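Local coordinates for type 3 secretion system translocon protein SctE (Shigella flexneri, PDB 5WKQ) that inserts with its partner translocator into the host cell membrane, forming the type III secretion pore through which bacterial effectors reach the cytosol, at residues 88-93 / 112-117. Numbering follows the deposited sequence.
Sequences NKINQI and REEIQL
Leu117 lies against Ile90 and Ile93, and these three side chains make most of the apolar part of the contact, with the CB of Lys89 at its margin. Ile90 and Leu117 run past each other in opposite directions, with Ile90 CG1 3.6 Å from Leu117 CB and Ile90 CD1 3.8 Å from the same CB. Ile90 CB does not aim straight at the partner helix; the CG1 branch, anti to its own carbonyl carbon (chi1 -74°), carries the side chain across. On Leu117 the CD1 methyl reaches between Lys89 and the two isoleucines, 4.3 Å from Ile93 CG1 and 4.1 Å from Lys89 CB.

Ile93 also meets two glutamates. Its CG2 lies 3.8 Å from the aliphatic CB of Glu114, the two side chains passing in opposite directions. Ile93 and Glu113 instead cross at about a right angle, the CD1 methyl in van der Waals contact with carboxylate oxygen OE1 at 3.8 Å. No hydrogen bond joins the segments; the extended Lys89 chain leads its ammonium away from 112-117, to a salt bridge with Asp85 one turn earlier on the same helix.

The helix axes approach to 9.8 Å at 157°, a nearly antiparallel alpha-helical hairpin, here close to the turn between helices 28-99 and 106-162, in the translocator's N-terminal region rather than the C-terminal half needed for an active translocon. Leu86 on Leu117 and Leu110 on Ile93 extend the apolar strip along this predicted coiled coil; Leu97 lies against Glu114. Apolar contact thus joins the segments themselves, while a Glu114-Gln94 hydrogen bond ties the helices just beside it.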
loop_
_atom_site.group_PDB
_atom_site.type_symbol
_atom_site.label_atom_id
_atom_site.label_comp_id
_atom_site.label_asym_id
_atom_site.label_seq_id
_atom_site.Cartn_x
_atom_site.Cartn_y
_atom_site.Cartn_z
ATOM N N ASN A 88 27.965 -17.064 -17.341
ATOM C CA ASN A 88 28.976 -16.562 -18.257
ATOM C C ASN A 88 30.285 -17.326 -18.086
ATOM O O ASN A 88 30.907 -17.691 -19.081
ATOM C CB ASN A 88 29.220 -15.057 -18.064
ATOM C CG ASN A 88 30.250 -14.491 -19.066
ATOM O OD1 ASN A 88 30.187 -14.775 -20.270
ATOM N ND2 ASN A 88 31.207 -13.716 -18.566
ATOM N N LYS A 89 30.713 -17.585 -16.841
ATOM C CA LYS A 89 31.984 -18.290 -16.648
ATOM C C LYS A 89 31.866 -19.744 -17.083
ATOM O O LYS A 89 32.835 -20.323 -17.603
ATOM C CB LYS A 89 32.440 -18.211 -15.186
ATOM C CG LYS A 89 32.910 -16.829 -14.777
ATOM C CD LYS A 89 32.919 -16.700 -13.242
ATOM C CE LYS A 89 33.296 -15.295 -12.755
ATOM N NZ LYS A 89 33.078 -15.112 -11.278
ATOM N N ILE A 90 30.690 -20.341 -16.877
ATOM C CA ILE A 90 30.464 -21.731 -17.264
ATOM C C ILE A 90 30.473 -21.873 -18.787
ATOM O O ILE A 90 31.058 -22.820 -19.325
ATOM C CB ILE A 90 29.149 -22.234 -16.639
ATOM C CG1 ILE A 90 29.332 -22.486 -15.140
ATOM C CG2 ILE A 90 28.647 -23.505 -17.311
ATOM C CD1 ILE A 90 28.033 -22.735 -14.407
ATOM N N ASN A 91 29.833 -20.940 -19.501
ATOM C CA ASN A 91 29.868 -20.984 -20.959
ATOM C C ASN A 91 31.299 -20.875 -21.467
ATOM O O ASN A 91 31.656 -21.474 -22.488
ATOM C CB ASN A 91 29.052 -19.842 -21.576
ATOM C CG ASN A 91 27.524 -20.029 -21.468
ATOM O OD1 ASN A 91 26.989 -21.142 -21.365
ATOM N ND2 ASN A 91 26.817 -18.904 -21.528
ATOM N N GLN A 92 32.120 -20.064 -20.799
ATOM C CA GLN A 92 33.490 -19.895 -21.255
ATOM C C GLN A 92 34.325 -21.152 -20.994
ATOM O O GLN A 92 35.096 -21.576 -21.857
ATOM C CB GLN A 92 34.082 -18.663 -20.592
ATOM C CG GLN A 92 33.613 -17.377 -21.269
ATOM C CD GLN A 92 33.905 -16.121 -20.451
ATOM O OE1 GLN A 92 33.424 -15.971 -19.332
ATOM N NE2 GLN A 92 34.681 -15.214 -21.020
ATOM N N ILE A 93 34.173 -21.765 -19.821
ATOM C CA ILE A 93 34.863 -23.016 -19.535
ATOM C C ILE A 93 34.462 -24.080 -20.547
ATOM O O ILE A 93 35.281 -24.924 -20.933
ATOM C CB ILE A 93 34.549 -23.478 -18.093
ATOM C CG1 ILE A 93 35.087 -22.489 -17.040
ATOM C CG2 ILE A 93 35.060 -24.935 -17.861
ATOM C CD1 ILE A 93 36.558 -22.536 -16.780
ATOM N N ARG A 112 36.672 -29.885 -13.154
ATOM C CA ARG A 112 36.572 -29.541 -11.730
ATOM C C ARG A 112 35.995 -28.135 -11.539
ATOM O O ARG A 112 35.097 -27.919 -10.721
ATOM C CB ARG A 112 37.963 -29.643 -11.086
ATOM C CG ARG A 112 38.023 -29.838 -9.571
ATOM C CD ARG A 112 39.417 -30.384 -9.174
ATOM N N GLU A 113 36.524 -27.158 -12.273
ATOM C CA GLU A 113 36.037 -25.790 -12.137
ATOM C C GLU A 113 34.598 -25.662 -12.617
ATOM O O GLU A 113 33.782 -24.987 -11.974
ATOM C CB GLU A 113 36.950 -24.836 -12.898
ATOM C CG GLU A 113 38.262 -24.565 -12.187
ATOM C CD GLU A 113 39.278 -23.891 -13.081
ATOM O OE1 GLU A 113 39.108 -23.927 -14.320
ATOM O OE2 GLU A 113 40.244 -23.319 -12.540
ATOM N N GLU A 114 34.249 -26.312 -13.728
ATOM C CA GLU A 114 32.866 -26.214 -14.203
ATOM C C GLU A 114 31.902 -26.843 -13.198
ATOM O O GLU A 114 30.822 -26.300 -12.940
ATOM C CB GLU A 114 32.738 -26.872 -15.580
ATOM C CG GLU A 114 31.291 -26.939 -16.102
ATOM C CD GLU A 114 31.143 -27.818 -17.347
ATOM O OE1 GLU A 114 32.098 -28.531 -17.704
ATOM O OE2 GLU A 114 30.058 -27.814 -17.960
ATOM N N ILE A 115 32.295 -27.966 -12.584
ATOM C CA ILE A 115 31.448 -28.610 -11.578
ATOM C C ILE A 115 31.168 -27.651 -10.431
ATOM O O ILE A 115 30.031 -27.521 -9.960
ATOM C CB ILE A 115 32.108 -29.888 -11.025
ATOM C CG1 ILE A 115 32.272 -30.993 -12.056
ATOM C CG2 ILE A 115 31.286 -30.425 -9.851
ATOM C CD1 ILE A 115 33.304 -32.050 -11.603
ATOM N N GLN A 116 32.214 -26.998 -9.926
ATOM C CA GLN A 116 32.046 -26.163 -8.734
ATOM C C GLN A 116 31.209 -24.924 -9.027
ATOM O O GLN A 116 30.444 -24.465 -8.163
ATOM C CB GLN A 116 33.418 -25.787 -8.178
ATOM C CG GLN A 116 34.099 -26.945 -7.452
ATOM C CD GLN A 116 35.601 -26.793 -7.409
ATOM O OE1 GLN A 116 36.168 -25.901 -8.048
ATOM N NE2 GLN A 116 36.263 -27.677 -6.662
ATOM N N LEU A 117 31.350 -24.359 -10.230
ATOM C CA LEU A 117 30.506 -23.243 -10.649
ATOM C C LEU A 117 29.050 -23.669 -10.773
ATOM O O LEU A 117 28.143 -22.928 -10.379
ATOM C CB LEU A 117 30.998 -22.698 -11.989
ATOM C CG LEU A 117 32.416 -22.141 -12.043
ATOM C CD1 LEU A 117 32.814 -21.928 -13.487
ATOM C CD2 LEU A 117 32.475 -20.839 -11.252
#